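Local coordinates for protein flavin adenine dinucleotide synthase (PDB 2WSI) that catalyses the adenylation of flavin mononucleotide by ATP, releasing diphosphate and forming the coenzyme flavin adenine dinucleotide (FAD), at residues I163-T168 with P193-D198. Sequence-based numbering, arbitrary orientation.
With FAD (flavin-adenine dinucleotide), chain C.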
loop_
_atom_site.group_PDB
_atom_site.type_symbol
_atom_site.label_atom_id
_atom_site.label_comp_id
_atom_site.label_asym_id
_atom_site.label_seq_id
_atom_site.Cartn_x
_atom_site.Cartn_y
_atom_site.Cartn_z
ATOM N N ILE A 163 -3.022 -1.797 -8.774
ATOM C CA ILE A 163 -2.929 -2.992 -7.928
ATOM C C ILE A 163 -1.545 -2.980 -7.281
ATOM O O ILE A 163 -0.552 -2.880 -8.001
ATOM C CB ILE A 163 -2.986 -4.251 -8.799
ATOM C CG1 ILE A 163 -4.299 -4.257 -9.600
ATOM C CG2 ILE A 163 -2.806 -5.509 -7.958
ATOM C CD1 ILE A 163 -4.356 -5.359 -10.686
ATOM N N GLY A 164 -1.482 -3.084 -5.951
ATOM C CA GLY A 164 -0.213 -2.962 -5.240
ATOM C C GLY A 164 0.552 -4.287 -5.138
ATOM O O GLY A 164 1.266 -4.529 -4.168
ATOM N N ILE A 165 0.412 -5.126 -6.148
ATOM C CA ILE A 165 1.033 -6.445 -6.148
ATOM C C ILE A 165 2.554 -6.316 -6.282
ATOM O O ILE A 165 3.049 -5.426 -6.928
ATOM C CB ILE A 165 0.461 -7.293 -7.300
ATOM C CG1 ILE A 165 0.919 -8.758 -7.218
ATOM C CG2 ILE A 165 0.817 -6.664 -8.627
ATOM C CD1 ILE A 165 0.005 -9.715 -8.038
ATOM N N ARG A 166 3.303 -7.186 -5.625
ATOM C CA ARG A 166 4.707 -7.315 -6.002
ATOM C C ARG A 166 5.193 -8.734 -5.740
ATOM O O ARG A 166 4.405 -9.597 -5.430
ATOM C CB ARG A 166 5.613 -6.257 -5.351
ATOM C CG ARG A 166 5.302 -5.913 -3.936
ATOM C CD ARG A 166 6.543 -5.589 -3.111
ATOM N NE ARG A 166 6.108 -5.814 -1.777
ATOM C CZ ARG A 166 6.595 -6.673 -0.892
ATOM N NH1 ARG A 166 7.724 -7.377 -1.030
ATOM N NH2 ARG A 166 5.926 -6.740 0.211
ATOM N N HIS A 167 6.482 -8.983 -5.934
ATOM C CA HIS A 167 7.010 -10.326 -5.724
ATOM C C HIS A 167 7.237 -10.568 -4.239
ATOM O O HIS A 167 8.019 -9.865 -3.588
ATOM C CB HIS A 167 8.301 -10.522 -6.522
ATOM C CG HIS A 167 8.113 -10.366 -7.998
ATOM N ND1 HIS A 167 7.306 -11.210 -8.732
ATOM C CD2 HIS A 167 8.601 -9.456 -8.873
ATOM C CE1 HIS A 167 7.314 -10.833 -9.998
ATOM N NE2 HIS A 167 8.099 -9.776 -10.111
ATOM N N THR A 168 6.521 -11.540 -3.698
ATOM C CA THR A 168 6.638 -11.852 -2.282
ATOM C C THR A 168 6.916 -13.326 -2.053
ATOM O O THR A 168 6.784 -13.817 -0.936
ATOM C CB THR A 168 5.385 -11.406 -1.510
ATOM O OG1 THR A 168 4.252 -12.183 -1.924
ATOM C CG2 THR A 168 5.127 -9.951 -1.784
ATOM N N PRO A 193 2.561 -0.885 -10.764
ATOM C CA PRO A 193 3.833 -0.157 -10.762
ATOM C C PRO A 193 4.699 -0.402 -9.524
ATOM O O PRO A 193 5.780 0.175 -9.465
ATOM C CB PRO A 193 3.405 1.320 -10.802
ATOM C CG PRO A 193 1.886 1.332 -10.510
ATOM C CD PRO A 193 1.439 -0.069 -10.271
ATOM N N LEU A 194 4.239 -1.213 -8.573
ATOM C CA LEU A 194 5.025 -1.558 -7.385
ATOM C C LEU A 194 5.780 -2.877 -7.555
ATOM O O LEU A 194 6.371 -3.398 -6.606
ATOM C CB LEU A 194 4.095 -1.665 -6.153
ATOM C CG LEU A 194 4.743 -1.231 -4.835
ATOM C CD1 LEU A 194 5.010 0.245 -4.838
ATOM C CD2 LEU A 194 3.881 -1.599 -3.609
ATOM N N LEU A 195 5.742 -3.449 -8.751
ATOM C CA LEU A 195 6.187 -4.824 -8.911
ATOM C C LEU A 195 7.639 -5.092 -8.496
ATOM O O LEU A 195 7.952 -6.198 -8.088
ATOM C CB LEU A 195 6.028 -5.287 -10.359
ATOM C CG LEU A 195 4.624 -5.724 -10.756
ATOM C CD1 LEU A 195 4.627 -6.097 -12.241
ATOM C CD2 LEU A 195 4.131 -6.903 -9.869
ATOM N N HIS A 196 8.517 -4.105 -8.612
ATOM C CA HIS A 196 9.941 -4.335 -8.296
ATOM C C HIS A 196 10.325 -3.944 -6.864
ATOM O O HIS A 196 11.501 -3.977 -6.494
ATOM C CB HIS A 196 10.820 -3.590 -9.304
ATOM C CG HIS A 196 10.480 -3.906 -10.725
ATOM N ND1 HIS A 196 10.499 -5.192 -11.221
ATOM C CD2 HIS A 196 10.039 -3.118 -11.736
ATOM C CE1 HIS A 196 10.116 -5.182 -12.487
ATOM N NE2 HIS A 196 9.851 -3.933 -12.827
ATOM N N TRP A 197 9.340 -3.596 -6.037
ATOM C CA TRP A 197 9.633 -3.278 -4.644
ATOM C C TRP A 197 9.911 -4.529 -3.816
ATOM O O TRP A 197 9.176 -5.526 -3.885
ATOM C CB TRP A 197 8.440 -2.497 -4.031
ATOM C CG TRP A 197 8.492 -1.079 -4.414
ATOM C CD1 TRP A 197 8.384 -0.557 -5.678
ATOM C CD2 TRP A 197 8.631 0.035 -3.529
ATOM N NE1 TRP A 197 8.458 0.824 -5.626
ATOM C CE2 TRP A 197 8.603 1.203 -4.317
ATOM C CE3 TRP A 197 8.753 0.158 -2.133
ATOM C CZ2 TRP A 197 8.736 2.461 -3.771
ATOM C CZ3 TRP A 197 8.870 1.396 -1.596
ATOM C CH2 TRP A 197 8.849 2.546 -2.409
ATOM N N ASP A 198 10.945 -4.495 -2.994
ATOM C CA ASP A 198 11.109 -5.589 -2.048
ATOM C C ASP A 198 10.708 -5.168 -0.649
ATOM O O ASP A 198 10.340 -4.002 -0.397
ATOM C CB ASP A 198 12.528 -6.189 -2.088
ATOM C CG ASP A 198 13.600 -5.232 -1.612
ATOM O OD1 ASP A 198 13.338 -4.354 -0.748
ATOM O OD2 ASP A 198 14.739 -5.372 -2.117
HETATM P PA FAD C . -2.925 -9.688 -2.581
HETATM O O1A FAD C . -3.005 -10.016 -1.114
HETATM O O2A FAD C . -4.066 -10.311 -3.337
HETATM O O5B FAD C . -2.795 -8.099 -2.880
HETATM C C5B FAD C . -2.342 -7.689 -4.157
HETATM C C4B FAD C . -3.018 -6.360 -4.509
HETATM O O4B FAD C . -4.341 -6.598 -4.913
HETATM C C3B FAD C . -3.108 -5.437 -3.310
HETATM O O3B FAD C . -1.965 -4.627 -3.190
HETATM C C2B FAD C . -4.345 -4.621 -3.637
HETATM O O2B FAD C . -4.019 -3.552 -4.500
HETATM C C1B FAD C . -5.203 -5.612 -4.377
HETATM N N9A FAD C . -6.112 -6.251 -3.411
HETATM C C8A FAD C . -5.945 -7.434 -2.736
HETATM N N7A FAD C . -7.040 -7.652 -1.958
HETATM C C5A FAD C . -7.881 -6.599 -2.126
HETATM C C6A FAD C . -9.112 -6.286 -1.587
HETATM N N6A FAD C . -9.741 -7.089 -0.709
HETATM N N1A FAD C . -9.723 -5.136 -1.996
HETATM C C2A FAD C . -9.145 -4.282 -2.912
HETATM N N3A FAD C . -7.900 -4.579 -3.418
HETATM C C4A FAD C . -7.309 -5.735 -3.045
HETATM N N1 FAD C . -4.752 -12.995 -11.241
HETATM C C2 FAD C . -4.643 -13.624 -12.455
HETATM O O2 FAD C . -4.158 -14.753 -12.527
HETATM N N3 FAD C . -5.079 -12.997 -13.596
HETATM C C4 FAD C . -5.635 -11.737 -13.537
HETATM O O4 FAD C . -5.996 -11.229 -14.604
HETATM C C4X FAD C . -5.750 -11.091 -12.302
HETATM N N5 FAD C . -6.300 -9.817 -12.193
HETATM C C5X FAD C . -6.396 -9.192 -10.965
HETATM C C6 FAD C . -6.946 -7.916 -10.844
HETATM C C7 FAD C . -7.059 -7.321 -9.584
HETATM C C7M FAD C . -7.658 -5.953 -9.419
HETATM C C8 FAD C . -6.604 -7.998 -8.461
HETATM C C8M FAD C . -6.693 -7.363 -7.105
HETATM C C9 FAD C . -6.049 -9.259 -8.587
HETATM C C9A FAD C . -5.953 -9.864 -9.824
HETATM N N10 FAD C . -5.412 -11.130 -9.917
HETATM C C10 FAD C . -5.289 -11.730 -11.155
HETATM C "C1'" FAD C . -4.909 -11.820 -8.678
HETATM C "C2'" FAD C . -3.432 -11.452 -8.419
HETATM O "O2'" FAD C . -2.601 -11.636 -9.540
HETATM C "C3'" FAD C . -2.829 -12.209 -7.238
HETATM O "O3'" FAD C . -2.640 -13.555 -7.599
HETATM C "C4'" FAD C . -3.731 -12.121 -6.021
HETATM O "O4'" FAD C . -4.128 -10.782 -5.808
HETATM C "C5'" FAD C . -2.993 -12.606 -4.773
HETATM O "O5'" FAD C . -1.678 -12.082 -4.779
HETATM P P FAD C . -0.996 -11.544 -3.421
HETATM O O1P FAD C . -1.423 -12.417 -2.265
HETATM O O2P FAD C . 0.498 -11.409 -3.607
HETATM O O3P FAD C . -1.494 -10.050 -3.167
HETATM O O HOH W 1 2.108 -3.282 -8.401
HETATM O O HOH W 2 8.875 -7.341 -5.924
#
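Arg166 lays the aliphatic start of its side chain against the turn from Leu194 to Trp197, with CB 3.2 Å from Leu194 O. The first torsion (chi1 39°) sets CG between the backbone N and the carbonyl carbon, and a bend at chi2 brings CD alongside CB of Trp197, 3.7 Å away. The guanidinium then lies with Trp197 O near its plane at the edge, Asp198 O over one face and, on the other, CG2 of Thr168, 3.6 Å above the plane and offset toward its rim. Arginine suits the place because its long stem packs on the turn while NH2 reaches Glu299 and Asp65 in salt bridges. Cut back to an alanine, this position is likely to leave both carboxylates without the guanidinium they pair with and to open a gap beside Trp197.

Ile165 and Leu195 run side by side in the same direction, CG2 of the isoleucine 3.5 Å from CD2 of the leucine; two branched apolar chains suit this buried seam. The other branch of Ile165 turns to the ligand, CD1 touching O2' of FAD. Both segments belong to the PAPS reductase-type nucleotide-binding domain: 163-168 follows strand 160-162, while the turn comes after the neighbouring strand 189-191 and leads into helix 199-209, N-capped by Asp198, whose OD1 is hydrogen-bonded to Asn201 N and Thr200 OG1. Gly164 N donates an almost straight bond (177°) to the ribose O2B of FAD; a CB on Gly164 would come to about 2.8 Å from O3B of FAD, which probably explains why glycine suits the place.

Water joins the two backbones. One molecule donates to Ile163 O and Ile165 O and accepts from Leu194 N; a second accepts from His167 N and donates to Leu195 O and Trp197 O. The His167 ring meets Leu195 O obliquely through CD2, at 3.4 Å, with ND1 hydrogen-bonded to Glu173.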